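Local coordinates for protein phosphodiesterase (Candida albicans, PDB 6CPU) that belongs to the phosphodiesterase family, with a largely helical metal-binding domain of the HD type that holds a zinc and a magnesium ion, at residues Asn126-Thr138 with Pro354-Pro367. Residues are numbered along the deposited sequence; the frame is centred on the assembly and turned at random.
Sequences NRISRVGNWTGTT and PGTTNDFMIKFSAP
Thr135 sits at the middle of the apolar packing. Its CG2 lies 3.7 Å from Pro354 CB and also meets Thr356 CG2. The bend of Met361 at chi2 (-67°) brings its SD to 3.7 Å from Thr135 CG2, and the bend at chi3 (-81°) turns CE toward the same methyl. Val131 CG1 touches Thr356 CG2 as the two side chains run past each other in opposite directions. Farther along, Thr137 CG2 packs on Ala366 CB at 3.8 Å. Pro367 CD lies against the carbonyl oxygens of Thr135 and Gly136, at the C-terminal end of helix 127-135.

The hydroxyls of Thr135 and Thr137 are bonded within their own segment. Thr135 OG1 donates to Val131 O, which also accepts from Thr135 N on the opposite face of its plane. Thr137 OG1 donates in turn to Thr135 OG1 at 2.8 Å. Thr137 OG1 then lies at the edge of the Phe360 ring, near its plane, 3.7 Å from CZ. Pro354 O lies among Val131 CG1, Val131 CG2 and the edge of the Trp134 ring. It has no hydrogen-bond partner in the model.

Water joins the segments at one end. It accepts from Arg127 NH2 at 2.8 Å and donates to Gly355 O. Val131 CG2 covers one face of the Arg127 guanidinium, 3.5 Å above its centre. The same group bonds Asn271 and forms salt bridges with Asp41 and Glu486. Helix 165-173 adds Met165 beside Thr135, Pro354 and Met361.

The contact joins helix 127-135 to the loop and short helix that follow the zinc ligands His349 and Asp350. Direct contact is by van der Waals packing, so shape sets the fit. The threonine hydroxyls are satisfied within 126-138, a water links Arg127 to Gly355 O, and the buried Pro354 O stays without a partner.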
loop_
_atom_site.group_PDB
_atom_site.type_symbol
_atom_site.label_atom_id
_atom_site.label_comp_id
_atom_site.label_asym_id
_atom_site.label_seq_id
_atom_site.Cartn_x
_atom_site.Cartn_y
_atom_site.Cartn_z
ATOM N N ASN A 126 -19.120 10.364 3.727
ATOM C CA ASN A 126 -19.155 9.203 4.606
ATOM C C ASN A 126 -18.346 8.030 4.065
ATOM O O ASN A 126 -18.399 7.718 2.870
ATOM C CB ASN A 126 -20.614 8.776 4.858
ATOM C CG ASN A 126 -20.722 7.501 5.671
ATOM O OD1 ASN A 126 -20.661 6.402 5.132
ATOM N ND2 ASN A 126 -20.912 7.647 6.986
ATOM N N ARG A 127 -17.578 7.413 4.960
ATOM C CA ARG A 127 -16.680 6.301 4.647
ATOM C C ARG A 127 -17.373 5.136 3.969
ATOM O O ARG A 127 -16.841 4.542 3.029
ATOM C CB ARG A 127 -15.986 5.838 5.937
ATOM C CG ARG A 127 -15.246 4.514 5.888
ATOM C CD ARG A 127 -13.966 4.553 5.063
ATOM N NE ARG A 127 -13.413 3.216 4.918
ATOM C CZ ARG A 127 -12.401 2.880 4.118
ATOM N NH1 ARG A 127 -11.773 3.793 3.381
ATOM N NH2 ARG A 127 -12.009 1.623 4.065
ATOM N N ILE A 128 -18.575 4.807 4.428
ATOM C CA ILE A 128 -19.277 3.666 3.873
ATOM C C ILE A 128 -19.771 3.999 2.473
ATOM O O ILE A 128 -19.709 3.151 1.585
ATOM C CB ILE A 128 -20.443 3.202 4.789
ATOM C CG1 ILE A 128 -19.922 2.929 6.211
ATOM C CG2 ILE A 128 -21.120 1.972 4.219
ATOM C CD1 ILE A 128 -18.902 1.825 6.355
ATOM N N SER A 129 -20.232 5.231 2.269
ATOM C CA SER A 129 -20.571 5.724 0.928
ATOM C C SER A 129 -19.352 5.630 -0.014
ATOM O O SER A 129 -19.475 5.201 -1.169
ATOM C CB SER A 129 -21.037 7.172 1.008
ATOM O OG SER A 129 -21.505 7.669 -0.234
ATOM N N ARG A 130 -18.202 6.054 0.488
ATOM C CA ARG A 130 -16.966 6.076 -0.323
ATOM C C ARG A 130 -16.563 4.681 -0.806
ATOM O O ARG A 130 -16.214 4.489 -1.979
ATOM C CB ARG A 130 -15.818 6.700 0.445
ATOM C CG ARG A 130 -15.905 8.203 0.606
ATOM C CD ARG A 130 -14.595 8.816 1.076
ATOM N NE ARG A 130 -14.134 8.360 2.385
ATOM C CZ ARG A 130 -14.551 8.831 3.560
ATOM N NH1 ARG A 130 -15.504 9.754 3.638
ATOM N NH2 ARG A 130 -14.013 8.337 4.674
ATOM N N VAL A 131 -16.615 3.701 0.089
ATOM C CA VAL A 131 -16.257 2.333 -0.252
ATOM C C VAL A 131 -17.252 1.779 -1.279
ATOM O O VAL A 131 -16.861 1.091 -2.211
ATOM C CB VAL A 131 -16.156 1.431 1.005
ATOM C CG1 VAL A 131 -15.888 -0.013 0.613
ATOM C CG2 VAL A 131 -15.078 1.942 1.960
ATOM N N GLY A 132 -18.535 2.071 -1.101
ATOM C CA GLY A 132 -19.539 1.661 -2.080
ATOM C C GLY A 132 -19.283 2.255 -3.465
ATOM O O GLY A 132 -19.480 1.571 -4.475
ATOM N N ASN A 133 -18.858 3.513 -3.504
ATOM C CA ASN A 133 -18.533 4.182 -4.776
ATOM C C ASN A 133 -17.395 3.427 -5.471
ATOM O O ASN A 133 -17.506 3.082 -6.659
ATOM C CB ASN A 133 -18.059 5.623 -4.586
ATOM C CG ASN A 133 -19.116 6.572 -4.024
ATOM O OD1 ASN A 133 -20.321 6.444 -4.256
ATOM N ND2 ASN A 133 -18.629 7.593 -3.319
ATOM N N TRP A 134 -16.302 3.211 -4.744
ATOM C CA TRP A 134 -15.089 2.613 -5.330
ATOM C C TRP A 134 -15.377 1.217 -5.864
ATOM O O TRP A 134 -14.892 0.853 -6.932
ATOM C CB TRP A 134 -13.958 2.513 -4.317
ATOM C CG TRP A 134 -13.494 3.810 -3.767
ATOM C CD1 TRP A 134 -13.421 5.010 -4.414
ATOM C CD2 TRP A 134 -12.973 4.019 -2.466
ATOM N NE1 TRP A 134 -12.915 5.980 -3.561
ATOM C CE2 TRP A 134 -12.630 5.391 -2.361
ATOM C CE3 TRP A 134 -12.782 3.186 -1.362
ATOM C CZ2 TRP A 134 -12.090 5.936 -1.201
ATOM C CZ3 TRP A 134 -12.265 3.744 -0.198
ATOM C CH2 TRP A 134 -11.932 5.100 -0.132
ATOM N N THR A 135 -16.146 0.431 -5.102
ATOM C CA THR A 135 -16.384 -0.969 -5.435
ATOM C C THR A 135 -17.567 -1.164 -6.394
ATOM O O THR A 135 -17.795 -2.285 -6.851
ATOM C CB THR A 135 -16.677 -1.803 -4.170
ATOM O OG1 THR A 135 -17.781 -1.202 -3.485
ATOM C CG2 THR A 135 -15.473 -1.876 -3.257
ATOM N N GLY A 136 -18.333 -0.109 -6.667
ATOM C CA GLY A 136 -19.493 -0.205 -7.557
ATOM C C GLY A 136 -20.654 -1.000 -6.979
ATOM O O GLY A 136 -21.443 -1.598 -7.722
ATOM N N THR A 137 -20.753 -1.019 -5.654
ATOM C CA THR A 137 -21.775 -1.854 -4.975
ATOM C C THR A 137 -22.953 -1.051 -4.433
ATOM O O THR A 137 -23.930 -1.643 -3.948
ATOM C CB THR A 137 -21.149 -2.706 -3.854
ATOM O OG1 THR A 137 -20.455 -1.866 -2.920
ATOM C CG2 THR A 137 -20.192 -3.727 -4.434
ATOM N N THR A 138 -22.878 0.277 -4.517
ATOM C CA THR A 138 -23.987 1.157 -4.105
ATOM C C THR A 138 -24.529 2.045 -5.250
ATOM O O THR A 138 -24.671 3.267 -5.096
ATOM C CB THR A 138 -23.577 2.053 -2.923
ATOM O OG1 THR A 138 -22.388 2.787 -3.255
ATOM C CG2 THR A 138 -23.333 1.217 -1.675
ATOM N N PRO A 354 -9.812 -1.351 -1.711
ATOM C CA PRO A 354 -10.944 -0.501 -1.358
ATOM C C PRO A 354 -11.485 -0.694 0.071
ATOM O O PRO A 354 -12.439 -0.032 0.461
ATOM C CB PRO A 354 -12.014 -0.942 -2.361
ATOM C CG PRO A 354 -11.753 -2.391 -2.500
ATOM C CD PRO A 354 -10.261 -2.538 -2.462
ATOM N N GLY A 355 -10.870 -1.581 0.824
ATOM C CA GLY A 355 -11.237 -1.816 2.217
ATOM C C GLY A 355 -12.286 -2.917 2.382
ATOM O O GLY A 355 -12.945 -2.982 3.418
ATOM N N THR A 356 -12.447 -3.771 1.369
ATOM C CA THR A 356 -13.396 -4.905 1.422
ATOM C C THR A 356 -12.650 -6.258 1.417
ATOM O O THR A 356 -11.543 -6.347 1.914
ATOM C CB THR A 356 -14.452 -4.798 0.283
ATOM O OG1 THR A 356 -13.798 -4.872 -0.979
ATOM C CG2 THR A 356 -15.202 -3.510 0.358
ATOM N N THR A 357 -13.269 -7.320 0.909
ATOM C CA THR A 357 -12.668 -8.646 0.827
ATOM C C THR A 357 -13.132 -9.285 -0.468
ATOM O O THR A 357 -14.149 -8.858 -1.023
ATOM C CB THR A 357 -13.178 -9.580 1.958
ATOM O OG1 THR A 357 -14.604 -9.706 1.850
ATOM C CG2 THR A 357 -12.826 -9.043 3.335
ATOM N N ASN A 358 -12.436 -10.323 -0.925
ATOM C CA ASN A 358 -12.889 -11.075 -2.102
ATOM C C ASN A 358 -14.304 -11.608 -1.901
ATOM O O ASN A 358 -15.151 -11.485 -2.786
ATOM C CB ASN A 358 -11.917 -12.203 -2.486
ATOM C CG ASN A 358 -10.673 -11.698 -3.206
ATOM O OD1 ASN A 358 -10.669 -10.612 -3.766
ATOM N ND2 ASN A 358 -9.613 -12.491 -3.190
ATOM N N ASP A 359 -14.587 -12.155 -0.720
ATOM C CA ASP A 359 -15.919 -12.677 -0.437
ATOM C C ASP A 359 -17.017 -11.637 -0.639
ATOM O O ASP A 359 -18.053 -11.940 -1.233
ATOM C CB ASP A 359 -15.984 -13.265 0.984
ATOM C CG ASP A 359 -15.214 -14.571 1.107
ATOM O OD1 ASP A 359 -15.079 -15.285 0.083
ATOM O OD2 ASP A 359 -14.740 -14.890 2.226
ATOM N N PHE A 360 -16.788 -10.411 -0.176
ATOM C CA PHE A 360 -17.772 -9.356 -0.326
ATOM C C PHE A 360 -17.963 -8.987 -1.804
ATOM O O PHE A 360 -19.086 -8.846 -2.269
ATOM C CB PHE A 360 -17.357 -8.110 0.463
ATOM C CG PHE A 360 -18.114 -6.889 0.090
ATOM C CD1 PHE A 360 -19.331 -6.603 0.683
ATOM C CD2 PHE A 360 -17.633 -6.028 -0.909
ATOM C CE1 PHE A 360 -20.036 -5.480 0.316
ATOM C CE2 PHE A 360 -18.343 -4.905 -1.274
ATOM C CZ PHE A 360 -19.546 -4.630 -0.661
ATOM N N MET A 361 -16.845 -8.801 -2.516
ATOM C CA MET A 361 -16.913 -8.404 -3.928
ATOM C C MET A 361 -17.656 -9.470 -4.748
ATOM O O MET A 361 -18.464 -9.131 -5.632
ATOM C CB MET A 361 -15.513 -8.174 -4.498
ATOM C CG MET A 361 -14.678 -7.130 -3.763
ATOM S SD MET A 361 -15.322 -5.475 -3.919
ATOM C CE MET A 361 -14.676 -5.056 -5.544
ATOM N N ILE A 362 -17.408 -10.742 -4.436
ATOM C CA ILE A 362 -18.073 -11.859 -5.126
ATOM C C ILE A 362 -19.567 -11.886 -4.784
ATOM O O ILE A 362 -20.429 -11.887 -5.669
ATOM C CB ILE A 362 -17.403 -13.199 -4.774
ATOM C CG1 ILE A 362 -15.995 -13.266 -5.368
ATOM C CG2 ILE A 362 -18.233 -14.383 -5.268
ATOM C CD1 ILE A 362 -15.098 -14.317 -4.742
ATOM N N LYS A 363 -19.882 -11.882 -3.496
ATOM C CA LYS A 363 -21.275 -12.086 -3.082
ATOM C C LYS A 363 -22.189 -10.940 -3.507
ATOM O O LYS A 363 -23.362 -11.167 -3.792
ATOM C CB LYS A 363 -21.352 -12.342 -1.572
ATOM C CG LYS A 363 -20.623 -13.611 -1.133
ATOM C CD LYS A 363 -21.322 -14.899 -1.566
ATOM C CE LYS A 363 -20.561 -16.125 -1.069
ATOM N NZ LYS A 363 -21.261 -17.410 -1.360
ATOM N N PHE A 364 -21.657 -9.715 -3.582
ATOM C CA PHE A 364 -22.435 -8.565 -3.998
ATOM C C PHE A 364 -22.238 -8.179 -5.476
ATOM O O PHE A 364 -22.716 -7.137 -5.910
ATOM C CB PHE A 364 -22.168 -7.385 -3.058
ATOM C CG PHE A 364 -22.734 -7.607 -1.685
ATOM C CD1 PHE A 364 -23.976 -7.092 -1.342
ATOM C CD2 PHE A 364 -22.070 -8.424 -0.779
ATOM C CE1 PHE A 364 -24.514 -7.329 -0.083
ATOM C CE2 PHE A 364 -22.610 -8.682 0.475
ATOM C CZ PHE A 364 -23.830 -8.132 0.817
ATOM N N SER A 365 -21.576 -9.043 -6.239
ATOM C CA SER A 365 -21.471 -8.882 -7.708
ATOM C C SER A 365 -20.841 -7.534 -8.077
ATOM O O SER A 365 -21.296 -6.847 -8.988
ATOM C CB SER A 365 -22.850 -9.040 -8.371
ATOM O OG SER A 365 -23.372 -10.346 -8.176
ATOM N N ALA A 366 -19.769 -7.183 -7.381
ATOM C CA ALA A 366 -19.044 -5.965 -7.671
ATOM C C ALA A 366 -18.477 -6.055 -9.097
ATOM O O ALA A 366 -18.046 -7.130 -9.518
ATOM C CB ALA A 366 -17.908 -5.776 -6.682
ATOM N N PRO A 367 -18.495 -4.940 -9.839
ATOM C CA PRO A 367 -17.967 -4.954 -11.200
ATOM C C PRO A 367 -16.622 -5.654 -11.354
ATOM O O PRO A 367 -16.460 -6.464 -12.271
ATOM C CB PRO A 367 -17.917 -3.466 -11.534
ATOM C CG PRO A 367 -19.219 -2.983 -10.918
ATOM C CD PRO A 367 -19.258 -3.699 -9.593
HETATM O O HOH W 1 -13.582 -0.517 4.899
HETATM O O HOH W 2 -24.141 -4.658 -4.516
#